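Local atomic coordinates of conserved hypothetical protein MTH1747 (Methanothermobacter thermautotrophicus, PDB entry 1I36), a protein that is of unknown function but binds NADP and resembles the 3-hydroxyacid dehydrogenases in structure, so that it is probably an NADP-dependent oxidoreductase. Residues G4-G9 against E52-C57; V60-T65 against D86-S91; F107-I112 against D154-K159. The protein carries 1 engineered substitution. All coordinates share one frame; numbering follows the deposited sequence.

Contact 1. Residues G4-G9 against E52-C57. With NAP (NADP nicotinamide-adenine-dinucleotide phosphate), chain C.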
loop_
_atom_site.group_PDB
_atom_site.type_symbol
_atom_site.label_atom_id
_atom_site.label_comp_id
_atom_site.label_asym_id
_atom_site.label_seq_id
_atom_site.Cartn_x
_atom_site.Cartn_y
_atom_site.Cartn_z
ATOM N N GLY A 4 -13.732 -0.464 -37.503
ATOM C CA GLY A 4 -14.570 -1.652 -37.362
ATOM C C GLY A 4 -14.492 -2.272 -35.976
ATOM O O GLY A 4 -13.443 -2.259 -35.346
ATOM N N PHE A 5 -15.617 -2.795 -35.502
ATOM C CA PHE A 5 -15.684 -3.419 -34.185
ATOM C C PHE A 5 -16.053 -4.899 -34.272
ATOM O O PHE A 5 -17.010 -5.274 -34.956
ATOM C CB PHE A 5 -16.744 -2.717 -33.299
ATOM C CG PHE A 5 -16.307 -1.387 -32.763
ATOM C CD1 PHE A 5 -16.345 -0.250 -33.560
ATOM C CD2 PHE A 5 -15.801 -1.280 -31.470
ATOM C CE1 PHE A 5 -15.878 0.979 -33.080
ATOM C CE2 PHE A 5 -15.333 -0.048 -30.983
ATOM C CZ PHE A 5 -15.370 1.078 -31.788
ATOM N N ILE A 6 -15.267 -5.743 -33.618
ATOM C CA ILE A 6 -15.592 -7.161 -33.531
ATOM C C ILE A 6 -16.148 -7.226 -32.112
ATOM O O ILE A 6 -15.436 -6.931 -31.141
ATOM C CB ILE A 6 -14.368 -8.052 -33.665
ATOM C CG1 ILE A 6 -13.659 -7.783 -34.994
ATOM C CG2 ILE A 6 -14.812 -9.520 -33.608
ATOM C CD1 ILE A 6 -12.232 -8.383 -35.033
ATOM N N GLY A 7 -17.422 -7.592 -32.012
ATOM C CA GLY A 7 -18.133 -7.615 -30.754
ATOM C C GLY A 7 -18.808 -6.251 -30.659
ATOM O O GLY A 7 -18.334 -5.284 -31.267
ATOM N N PHE A 8 -19.984 -6.167 -30.037
ATOM C CA PHE A 8 -20.602 -4.850 -29.910
ATOM C C PHE A 8 -21.386 -4.771 -28.636
ATOM O O PHE A 8 -22.615 -4.691 -28.629
ATOM C CB PHE A 8 -21.425 -4.448 -31.147
ATOM C CG PHE A 8 -21.526 -2.961 -31.340
ATOM C CD1 PHE A 8 -20.577 -2.280 -32.084
ATOM C CD2 PHE A 8 -22.538 -2.238 -30.724
ATOM C CE1 PHE A 8 -20.622 -0.878 -32.212
ATOM C CE2 PHE A 8 -22.603 -0.847 -30.839
ATOM C CZ PHE A 8 -21.639 -0.171 -31.584
ATOM N N GLY A 9 -20.634 -4.869 -27.550
ATOM C CA GLY A 9 -21.177 -4.824 -26.212
ATOM C C GLY A 9 -20.996 -3.458 -25.597
ATOM O O GLY A 9 -20.986 -2.464 -26.314
ATOM N N GLU A 52 -16.019 -9.846 -43.128
ATOM C CA GLU A 52 -14.835 -9.481 -43.902
ATOM C C GLU A 52 -14.708 -7.992 -44.206
ATOM O O GLU A 52 -13.594 -7.472 -44.314
ATOM C CB GLU A 52 -14.722 -10.330 -45.166
ATOM C CG GLU A 52 -14.061 -11.686 -44.861
ATOM C CD GLU A 52 -13.986 -12.629 -46.055
ATOM O OE1 GLU A 52 -13.510 -12.206 -47.146
ATOM O OE2 GLU A 52 -14.381 -13.806 -45.876
ATOM N N ASP A 53 -15.837 -7.295 -44.287
ATOM C CA ASP A 53 -15.791 -5.863 -44.532
ATOM C C ASP A 53 -15.240 -5.167 -43.268
ATOM O O ASP A 53 -14.477 -4.213 -43.369
ATOM C CB ASP A 53 -17.177 -5.325 -44.899
ATOM C CG ASP A 53 -17.142 -3.872 -45.354
ATOM O OD1 ASP A 53 -16.109 -3.433 -45.891
ATOM O OD2 ASP A 53 -18.139 -3.155 -45.149
ATOM N N VAL A 54 -15.587 -5.700 -42.095
ATOM C CA VAL A 54 -15.119 -5.151 -40.822
ATOM C C VAL A 54 -13.609 -5.232 -40.807
ATOM O O VAL A 54 -12.941 -4.225 -40.602
ATOM C CB VAL A 54 -15.688 -5.962 -39.629
ATOM C CG1 VAL A 54 -15.043 -5.506 -38.297
ATOM C CG2 VAL A 54 -17.171 -5.765 -39.566
ATOM N N TYR A 55 -13.081 -6.412 -41.156
ATOM C CA TYR A 55 -11.641 -6.667 -41.176
ATOM C C TYR A 55 -10.882 -5.785 -42.122
ATOM O O TYR A 55 -9.667 -5.710 -42.016
ATOM C CB TYR A 55 -11.317 -8.135 -41.543
ATOM C CG TYR A 55 -11.974 -9.166 -40.647
ATOM C CD1 TYR A 55 -12.331 -8.854 -39.326
ATOM C CD2 TYR A 55 -12.219 -10.467 -41.107
ATOM C CE1 TYR A 55 -12.916 -9.823 -38.484
ATOM C CE2 TYR A 55 -12.801 -11.439 -40.274
ATOM C CZ TYR A 55 -13.142 -11.108 -38.969
ATOM O OH TYR A 55 -13.696 -12.071 -38.155
ATOM N N SER A 56 -11.569 -5.202 -43.099
ATOM C CA SER A 56 -10.911 -4.331 -44.078
ATOM C C SER A 56 -10.684 -2.905 -43.596
ATOM O O SER A 56 -9.964 -2.141 -44.246
ATOM C CB SER A 56 -11.683 -4.286 -45.409
ATOM O OG SER A 56 -12.844 -3.482 -45.286
ATOM N N CYS A 57 -11.322 -2.515 -42.496
ATOM C CA CYS A 57 -11.131 -1.167 -41.972
ATOM C C CYS A 57 -9.690 -0.939 -41.532
ATOM O O CYS A 57 -9.020 -1.876 -41.085
ATOM C CB CYS A 57 -12.059 -0.923 -40.798
ATOM S SG CYS A 57 -13.765 -1.022 -41.213
HETATM P PA NAP C . -20.270 -7.345 -23.346
HETATM O O1A NAP C . -19.777 -8.569 -22.741
HETATM O O2A NAP C . -20.613 -6.021 -22.869
HETATM O O5B NAP C . -19.872 -7.285 -24.967
HETATM C C5B NAP C . -19.056 -8.299 -25.800
HETATM C C4B NAP C . -19.977 -8.405 -26.924
HETATM O O4B NAP C . -19.036 -9.389 -27.801
HETATM C C3B NAP C . -20.854 -9.254 -27.136
HETATM O O3B NAP C . -21.572 -8.133 -27.440
HETATM C C2B NAP C . -21.231 -10.383 -28.011
HETATM O O2B NAP C . -22.139 -10.600 -28.855
HETATM C C1B NAP C . -19.929 -10.302 -28.540
HETATM N N9A NAP C . -19.329 -11.636 -28.742
HETATM C C8A NAP C . -19.186 -12.826 -28.022
HETATM N N7A NAP C . -18.603 -13.761 -28.740
HETATM C C5A NAP C . -18.342 -13.186 -29.968
HETATM C C6A NAP C . -17.733 -13.675 -31.170
HETATM N N6A NAP C . -17.280 -14.926 -31.275
HETATM N N1A NAP C . -17.625 -12.807 -32.249
HETATM C C2A NAP C . -18.090 -11.528 -32.163
HETATM N N3A NAP C . -18.678 -11.003 -31.069
HETATM C C4A NAP C . -18.767 -11.893 -29.992
HETATM O O3 NAP C . -18.693 -6.991 -22.931
HETATM P PN NAP C . -17.829 -5.555 -22.647
HETATM O O1N NAP C . -18.146 -5.075 -21.260
HETATM O O2N NAP C . -18.203 -4.717 -23.792
HETATM O O5D NAP C . -16.266 -5.780 -22.753
HETATM C C5D NAP C . -15.642 -6.210 -23.990
HETATM C C4D NAP C . -14.197 -6.569 -23.692
HETATM O O4D NAP C . -13.394 -5.534 -23.049
HETATM C C3D NAP C . -14.020 -7.801 -22.769
HETATM O O3D NAP C . -12.930 -8.707 -23.134
HETATM C C2D NAP C . -13.804 -7.246 -21.401
HETATM O O2D NAP C . -13.108 -8.110 -20.550
HETATM C C1D NAP C . -13.066 -5.924 -21.712
HETATM N N1N NAP C . -13.239 -4.878 -20.692
HETATM C C2N NAP C . -14.519 -4.395 -20.386
HETATM C C3N NAP C . -14.575 -3.366 -19.386
HETATM C C7N NAP C . -15.836 -2.771 -18.975
HETATM O O7N NAP C . -15.867 -1.873 -18.112
HETATM N N7N NAP C . -17.020 -3.161 -19.513
HETATM C C4N NAP C . -13.379 -2.912 -18.788
HETATM C C5N NAP C . -12.155 -3.398 -19.100
HETATM C C6N NAP C . -12.084 -4.379 -20.054
HETATM P P2B NAP C . -23.440 -11.401 -28.196
HETATM O O1X NAP C . -24.204 -10.475 -27.294
HETATM O O2X NAP C . -24.137 -11.738 -29.407
HETATM O O3X NAP C . -22.887 -12.487 -27.413
#

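Contact 2. Residues V60-T65 against D86-S91. With NAP (NADP nicotinamide-adenine-dinucleotide phosphate), chain C.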
loop_
_atom_site.group_PDB
_atom_site.type_symbol
_atom_site.label_atom_id
_atom_site.label_comp_id
_atom_site.label_asym_id
_atom_site.label_seq_id
_atom_site.Cartn_x
_atom_site.Cartn_y
_atom_site.Cartn_z
ATOM N N VAL A 60 -9.354 -1.948 -36.620
ATOM C CA VAL A 60 -10.295 -2.980 -36.227
ATOM C C VAL A 60 -10.114 -3.192 -34.722
ATOM O O VAL A 60 -9.012 -3.497 -34.277
ATOM C CB VAL A 60 -9.959 -4.296 -36.926
ATOM C CG1 VAL A 60 -10.943 -5.391 -36.458
ATOM C CG2 VAL A 60 -10.064 -4.107 -38.483
ATOM N N ILE A 61 -11.172 -2.979 -33.951
ATOM C CA ILE A 61 -11.095 -3.139 -32.501
ATOM C C ILE A 61 -11.879 -4.384 -32.073
ATOM O O ILE A 61 -13.049 -4.530 -32.412
ATOM C CB ILE A 61 -11.695 -1.890 -31.764
ATOM C CG1 ILE A 61 -10.861 -0.621 -32.086
ATOM C CG2 ILE A 61 -11.716 -2.128 -30.261
ATOM C CD1 ILE A 61 -11.522 0.675 -31.614
ATOM N N SER A 62 -11.210 -5.257 -31.326
ATOM C CA SER A 62 -11.790 -6.493 -30.812
ATOM C C SER A 62 -12.194 -6.228 -29.355
ATOM O O SER A 62 -11.333 -6.047 -28.499
ATOM C CB SER A 62 -10.739 -7.609 -30.833
ATOM O OG SER A 62 -11.246 -8.777 -30.201
ATOM N N ALA A 63 -13.495 -6.206 -29.096
ATOM C CA ALA A 63 -14.032 -5.952 -27.768
ATOM C C ALA A 63 -15.101 -7.019 -27.531
ATOM O O ALA A 63 -16.312 -6.742 -27.560
ATOM C CB ALA A 63 -14.646 -4.552 -27.716
ATOM N N VAL A 64 -14.644 -8.262 -27.463
ATOM C CA VAL A 64 -15.541 -9.406 -27.275
ATOM C C VAL A 64 -15.425 -9.828 -25.815
ATOM O O VAL A 64 -15.459 -8.970 -24.949
ATOM C CB VAL A 64 -15.141 -10.551 -28.253
ATOM C CG1 VAL A 64 -15.485 -10.123 -29.668
ATOM C CG2 VAL A 64 -13.629 -10.829 -28.163
ATOM N N THR A 65 -15.372 -11.126 -25.514
ATOM C CA THR A 65 -15.200 -11.551 -24.118
ATOM C C THR A 65 -13.824 -12.229 -24.012
ATOM O O THR A 65 -13.257 -12.655 -25.024
ATOM C CB THR A 65 -16.331 -12.520 -23.680
ATOM O OG1 THR A 65 -16.276 -13.707 -24.471
ATOM C CG2 THR A 65 -17.681 -11.856 -23.878
ATOM N N ASP A 86 -6.668 -5.000 -29.654
ATOM C CA ASP A 86 -7.305 -5.936 -28.744
ATOM C C ASP A 86 -7.476 -5.249 -27.379
ATOM O O ASP A 86 -6.498 -4.893 -26.713
ATOM C CB ASP A 86 -6.496 -7.229 -28.634
ATOM C CG ASP A 86 -7.260 -8.323 -27.871
ATOM O OD1 ASP A 86 -7.633 -8.104 -26.701
ATOM O OD2 ASP A 86 -7.509 -9.394 -28.437
ATOM N N ILE A 87 -8.730 -5.114 -26.964
ATOM C CA ILE A 87 -9.023 -4.439 -25.715
ATOM C C ILE A 87 -9.654 -5.395 -24.699
ATOM O O ILE A 87 -10.131 -4.982 -23.655
ATOM C CB ILE A 87 -9.889 -3.173 -25.985
ATOM C CG1 ILE A 87 -9.706 -2.140 -24.880
ATOM C CG2 ILE A 87 -11.367 -3.549 -26.183
ATOM C CD1 ILE A 87 -10.201 -0.726 -25.300
ATOM N N ASN A 88 -9.516 -6.691 -24.952
ATOM C CA ASN A 88 -10.086 -7.691 -24.057
ATOM C C ASN A 88 -9.277 -7.917 -22.772
ATOM O O ASN A 88 -8.054 -7.756 -22.742
ATOM C CB ASN A 88 -10.282 -9.015 -24.784
ATOM C CG ASN A 88 -11.127 -8.870 -26.035
ATOM O OD1 ASN A 88 -12.318 -8.612 -25.960
ATOM N ND2 ASN A 88 -10.496 -9.011 -27.195
ATOM N N ASN A 89 -9.963 -8.328 -21.715
ATOM C CA ASN A 89 -9.269 -8.583 -20.456
ATOM C C ASN A 89 -8.678 -9.974 -20.476
ATOM O O ASN A 89 -9.291 -10.916 -19.993
ATOM C CB ASN A 89 -10.202 -8.424 -19.244
ATOM C CG ASN A 89 -9.467 -8.610 -17.920
ATOM O OD1 ASN A 89 -8.276 -8.277 -17.799
ATOM N ND2 ASN A 89 -10.161 -9.186 -16.930
ATOM N N ILE A 90 -7.506 -10.103 -21.119
ATOM C CA ILE A 90 -6.779 -11.354 -21.207
ATOM C C ILE A 90 -5.358 -11.137 -20.686
ATOM O O ILE A 90 -4.871 -10.017 -20.614
ATOM C CB ILE A 90 -6.742 -11.920 -22.664
ATOM C CG1 ILE A 90 -6.337 -10.822 -23.677
ATOM C CG2 ILE A 90 -8.127 -12.478 -23.022
ATOM C CD1 ILE A 90 -6.119 -11.358 -25.129
ATOM N N SER A 91 -4.690 -12.219 -20.333
ATOM C CA SER A 91 -3.346 -12.114 -19.775
ATOM C C SER A 91 -2.350 -11.590 -20.789
ATOM O O SER A 91 -2.554 -11.744 -22.021
ATOM C CB SER A 91 -2.887 -13.479 -19.266
ATOM O OG SER A 91 -2.492 -14.336 -20.350
HETATM P PA NAP C . -20.270 -7.345 -23.346
HETATM O O1A NAP C . -19.777 -8.569 -22.741
HETATM O O2A NAP C . -20.613 -6.021 -22.869
HETATM O O5B NAP C . -19.872 -7.285 -24.967
HETATM C C5B NAP C . -19.056 -8.299 -25.800
HETATM C C4B NAP C . -19.977 -8.405 -26.924
HETATM O O4B NAP C . -19.036 -9.389 -27.801
HETATM C C3B NAP C . -20.854 -9.254 -27.136
HETATM O O3B NAP C . -21.572 -8.133 -27.440
HETATM C C2B NAP C . -21.231 -10.383 -28.011
HETATM O O2B NAP C . -22.139 -10.600 -28.855
HETATM C C1B NAP C . -19.929 -10.302 -28.540
HETATM N N9A NAP C . -19.329 -11.636 -28.742
HETATM C C8A NAP C . -19.186 -12.826 -28.022
HETATM N N7A NAP C . -18.603 -13.761 -28.740
HETATM C C5A NAP C . -18.342 -13.186 -29.968
HETATM C C6A NAP C . -17.733 -13.675 -31.170
HETATM N N6A NAP C . -17.280 -14.926 -31.275
HETATM N N1A NAP C . -17.625 -12.807 -32.249
HETATM C C2A NAP C . -18.090 -11.528 -32.163
HETATM N N3A NAP C . -18.678 -11.003 -31.069
HETATM C C4A NAP C . -18.767 -11.893 -29.992
HETATM O O3 NAP C . -18.693 -6.991 -22.931
HETATM P PN NAP C . -17.829 -5.555 -22.647
HETATM O O1N NAP C . -18.146 -5.075 -21.260
HETATM O O2N NAP C . -18.203 -4.717 -23.792
HETATM O O5D NAP C . -16.266 -5.780 -22.753
HETATM C C5D NAP C . -15.642 -6.210 -23.990
HETATM C C4D NAP C . -14.197 -6.569 -23.692
HETATM O O4D NAP C . -13.394 -5.534 -23.049
HETATM C C3D NAP C . -14.020 -7.801 -22.769
HETATM O O3D NAP C . -12.930 -8.707 -23.134
HETATM C C2D NAP C . -13.804 -7.246 -21.401
HETATM O O2D NAP C . -13.108 -8.110 -20.550
HETATM C C1D NAP C . -13.066 -5.924 -21.712
HETATM N N1N NAP C . -13.239 -4.878 -20.692
HETATM C C2N NAP C . -14.519 -4.395 -20.386
HETATM C C3N NAP C . -14.575 -3.366 -19.386
HETATM C C7N NAP C . -15.836 -2.771 -18.975
HETATM O O7N NAP C . -15.867 -1.873 -18.112
HETATM N N7N NAP C . -17.020 -3.161 -19.513
HETATM C C4N NAP C . -13.379 -2.912 -18.788
HETATM C C5N NAP C . -12.155 -3.398 -19.100
HETATM C C6N NAP C . -12.084 -4.379 -20.054
HETATM P P2B NAP C . -23.440 -11.401 -28.196
HETATM O O1X NAP C . -24.204 -10.475 -27.294
HETATM O O2X NAP C . -24.137 -11.738 -29.407
HETATM O O3X NAP C . -22.887 -12.487 -27.413
#

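Contact 3. Residues F107-I112 against D154-K159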
loop_
_atom_site.group_PDB
_atom_site.type_symbol
_atom_site.label_atom_id
_atom_site.label_comp_id
_atom_site.label_asym_id
_atom_site.label_seq_id
_atom_site.Cartn_x
_atom_site.Cartn_y
_atom_site.Cartn_z
ATOM N N PHE A 107 -0.567 -5.052 -34.615
ATOM C CA PHE A 107 -1.378 -5.378 -33.447
ATOM C C PHE A 107 -1.101 -4.363 -32.352
ATOM O O PHE A 107 0.044 -4.047 -32.080
ATOM C CB PHE A 107 -1.016 -6.765 -32.928
ATOM C CG PHE A 107 -1.851 -7.209 -31.749
ATOM C CD1 PHE A 107 -1.522 -6.819 -30.460
ATOM C CD2 PHE A 107 -2.914 -8.063 -31.928
ATOM C CE1 PHE A 107 -2.251 -7.296 -29.352
ATOM C CE2 PHE A 107 -3.655 -8.554 -30.817
ATOM C CZ PHE A 107 -3.303 -8.163 -29.540
ATOM N N VAL A 108 -2.156 -3.926 -31.677
ATOM C CA VAL A 108 -2.045 -2.988 -30.560
ATOM C C VAL A 108 -2.724 -3.566 -29.326
ATOM O O VAL A 108 -3.872 -4.008 -29.396
ATOM C CB VAL A 108 -2.738 -1.634 -30.906
ATOM C CG1 VAL A 108 -2.687 -0.673 -29.674
ATOM C CG2 VAL A 108 -1.965 -0.961 -32.085
ATOM N N ASP A 109 -1.994 -3.608 -28.213
ATOM C CA ASP A 109 -2.554 -4.110 -26.935
ATOM C C ASP A 109 -3.141 -2.845 -26.276
ATOM O O ASP A 109 -2.380 -1.960 -25.918
ATOM C CB ASP A 109 -1.386 -4.653 -26.102
ATOM C CG ASP A 109 -1.784 -5.077 -24.708
ATOM O OD1 ASP A 109 -2.998 -5.125 -24.395
ATOM O OD2 ASP A 109 -0.862 -5.358 -23.915
ATOM N N ALA A 110 -4.470 -2.704 -26.219
ATOM C CA ALA A 110 -5.056 -1.522 -25.553
ATOM C C ALA A 110 -5.581 -2.028 -24.207
ATOM O O ALA A 110 -6.108 -3.123 -24.142
ATOM C CB ALA A 110 -6.219 -0.963 -26.388
ATOM N N ALA A 111 -5.466 -1.232 -23.146
ATOM C CA ALA A 111 -5.967 -1.651 -21.829
ATOM C C ALA A 111 -6.744 -0.479 -21.224
ATOM O O ALA A 111 -6.215 0.638 -21.102
ATOM C CB ALA A 111 -4.798 -2.052 -20.902
ATOM N N ILE A 112 -7.986 -0.759 -20.848
ATOM C CA ILE A 112 -8.891 0.219 -20.256
ATOM C C ILE A 112 -8.465 0.375 -18.793
ATOM O O ILE A 112 -8.414 -0.606 -18.049
ATOM C CB ILE A 112 -10.352 -0.270 -20.355
ATOM C CG1 ILE A 112 -10.783 -0.223 -21.833
ATOM C CG2 ILE A 112 -11.288 0.659 -19.543
ATOM C CD1 ILE A 112 -12.184 -0.816 -22.119
ATOM N N ASP A 154 2.572 -5.263 -23.080
ATOM C CA ASP A 154 2.991 -4.265 -22.090
ATOM C C ASP A 154 1.837 -3.522 -21.450
ATOM O O ASP A 154 1.785 -3.434 -20.221
ATOM C CB ASP A 154 4.015 -3.266 -22.645
ATOM C CG ASP A 154 5.332 -3.924 -23.008
ATOM O OD1 ASP A 154 5.612 -5.048 -22.542
ATOM O OD2 ASP A 154 6.112 -3.293 -23.735
ATOM N N ALA A 155 0.883 -3.054 -22.256
ATOM C CA ALA A 155 -0.286 -2.341 -21.715
ATOM C C ALA A 155 -1.110 -3.224 -20.759
ATOM O O ALA A 155 -1.513 -2.779 -19.672
ATOM C CB ALA A 155 -1.149 -1.833 -22.864
ATOM N N SER A 156 -1.399 -4.457 -21.181
ATOM C CA SER A 156 -2.124 -5.398 -20.337
ATOM C C SER A 156 -1.318 -5.700 -19.055
ATOM O O SER A 156 -1.903 -5.840 -17.976
ATOM C CB SER A 156 -2.438 -6.687 -21.113
ATOM O OG SER A 156 -3.470 -6.359 -22.062
ATOM N N ALA A 157 0.001 -5.831 -19.167
ATOM C CA ALA A 157 0.829 -6.080 -17.987
ATOM C C ALA A 157 0.741 -4.908 -17.024
ATOM O O ALA A 157 0.741 -5.123 -15.836
ATOM C CB ALA A 157 2.321 -6.304 -18.366
ATOM N N ILE A 158 0.894 -3.690 -17.536
ATOM C CA ILE A 158 0.793 -2.501 -16.703
ATOM C C ILE A 158 -0.562 -2.434 -15.973
ATOM O O ILE A 158 -0.642 -2.089 -14.771
ATOM C CB ILE A 158 0.966 -1.215 -17.546
ATOM C CG1 ILE A 158 2.412 -1.083 -18.007
ATOM C CG2 ILE A 158 0.593 0.042 -16.692
ATOM C CD1 ILE A 158 2.566 -0.273 -19.342
ATOM N N LYS A 159 -1.638 -2.739 -16.691
ATOM C CA LYS A 159 -2.969 -2.695 -16.090
ATOM C C LYS A 159 -3.112 -3.711 -14.940
ATOM O O LYS A 159 -3.612 -3.385 -13.846
ATOM C CB LYS A 159 -4.036 -2.982 -17.144
ATOM C CG LYS A 159 -5.458 -3.031 -16.560
ATOM C CD LYS A 159 -6.479 -3.369 -17.599
ATOM C CE LYS A 159 -7.810 -3.683 -16.940
ATOM N NZ LYS A 159 -7.640 -4.912 -16.105
HETATM O O HOH W 1 -6.556 -5.386 -22.237
#

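Contact 1. Residues G4-G9 against E52-C57
Val54 CG1 rests on the backbone of strand 4-6, 4.0 Å from Gly4 CA and 3.9 Å from Phe5 O, with Ile6 CG1 a little farther off. Ile6 continues this apolar packing toward Tyr55: its CG1 lies anti to the carbonyl carbon (chi1 -58°), and the extended chain beyond carries CD1 to the edge of the tyrosine ring, near the ring plane, 3.8 Å from Tyr55 CE1. The two side chains cross at about a right angle. The far end of that ring is held elsewhere, its hydroxyl hydrogen-bonded to Glu51.

Gly4 has no side chain, so Cys57 CB comes within 3.7 Å of Gly4 N; a side chain on Gly4 would run into Val54 O.

Among the polar groups of 52-57, Asp53 O accepts from both Ser56 N and Ser56 OG, the latter at 2.6 Å, and the Asp53 carboxylate forms a salt bridge with Arg2.

Beyond the strand, Gly7 and Gly9 lie against the NADP, with Gly7 CA 3.4 Å from the adenine N3A. Strand, glycine-rich turn and following helix, with spacing that fits the GxGxxA pattern, are consistent with a Rossmann dinucleotide-binding fold.

Contact 2. Residues V60-T65 against D86-S91
Asn88 OD1 is gripped by the backbone N of Val64, 2.8 Å away in a weak, bent bond (126°), and by the ribose hydroxyl O3D of NADP, which donates to it over 2.9 Å. The site is the carboxyl end of a Rossmann sheet, where the loops after two neighbouring parallel strands close on the nicotinamide ribose. The other end of the amide faces Ser62: Asn88 ND2 donates to Ser62 OG at 3.1 Å, and the hydroxyl lies in the amide plane. Ser62 and Asp86 are on the same face of the sheet, and the serine's first torsion, with OG anti to its own N (chi1 174°), points the hydroxyl to Asn88 ND2.

Asp86 is the second shell. Its OD1 accepts from Asn88 N in an Asx turn, on the anti side and well out of the carboxylate plane, while both carboxylate oxygens take weak bonds from ND2. With its nitrogen held by serine and aspartate, the amide is fixed in rotation and keeps its oxygen toward Val64 and the cofactor. A leucine in place of Asn88 would probably leave the ribose O3D and Val64 N without their acceptor and Ser62 OG without its donor.

Ser62 and Asp86 are bridged as in a parallel sheet, with Ile87 N donating to Ser62 O in a nearly straight bond (170°). Ile87 CG2 packs against Ala63 CB at 3.8 Å. Val64 straddles the two halves of the site: CG2 leans on the Asn88 amide, and CG1 touches the adenine, 3.6 Å from N3A. Just after Asn88, Asn89 N makes two weak bonds to the ribose hydroxyls, 3.4 Å to O2D and 3.3 Å to O3D.

Contact 3. Residues F107-I112 against D154-K159
Asp109 grasps the first turn of helix 154-159 with both carboxylate oxygens. OD1 accepts from Ser156 OG at 2.7 Å, using the lone pair on the side of the other oxygen, and OD2 accepts from Ser156 N at 2.9 Å in a nearly straight bond. That amide also comes from the syn side, but 34° out of the carboxylate plane. The serine's hydroxyl and backbone NH together clasp one acid group. Asp109 is placed for this by its first torsion, which turns CG anti to the backbone N (chi1 174°) and extends the carboxylate toward the helix. A negative group beside the amides of a helix start is probably steadied by the helix dipole.

The rest of the first shell is carbon atoms packed on alanine methyls and backbone carbonyls. Ala155 CB presses on the strand backbone, 3.3 Å from Asp109 O, and Ala111 CB lies 4.1 Å from Ala155 CB. These small residues let the strand and helix axes approach to 6.8 Å, at only 22° between their directions. Lys159 runs its aliphatic chain along the end of the strand, with CD 3.9 Å from Ala111 CB and CE 3.3 Å from Ile112 O.

Farther out, a water sits between Ala110 O and Ser156 OG. Ser128 of the neighbouring strand binds Ala155 N, and Gly153 N adds a weak bond to Asp109 OD2. Asp154 OD2 takes the backbone amides of Arg150 and Glu151, fastening the loop ahead of the helix; Ala157 and Ile158 pack on Leu183 and Met192 of the second subunit. The contact is probably the junction where, as in the 6-phosphogluconate and 3-hydroxyacid dehydrogenases, a long helix leaves the nucleotide-binding domain for the helical one.

In the fold
All three contacts are buried and hang on one sheet. Strands 2-6 and 59-62 are neighbours, so contacts 1 and 2 are joined by two probable backbone hydrogen bonds, Gly4 O to Ile61 N and Ile6 N to Ile61 O, each at 2.8 Å. Contact 2 is joined to contact 3 in turn through Asp86 and strand 107-112, while contacts 1 and 3 lie apart, their nearest atoms about 9 Å from each other. Chemistry follows place. Contact 1, whose centre is about 20 Å from the centre of the chain, is helix-on-strand packing of apolar groups; contact 2 gathers polar side chains at the strand ends round the cofactor ribose; contact 3 ties the sheet to the long helix by a carboxylate clasp.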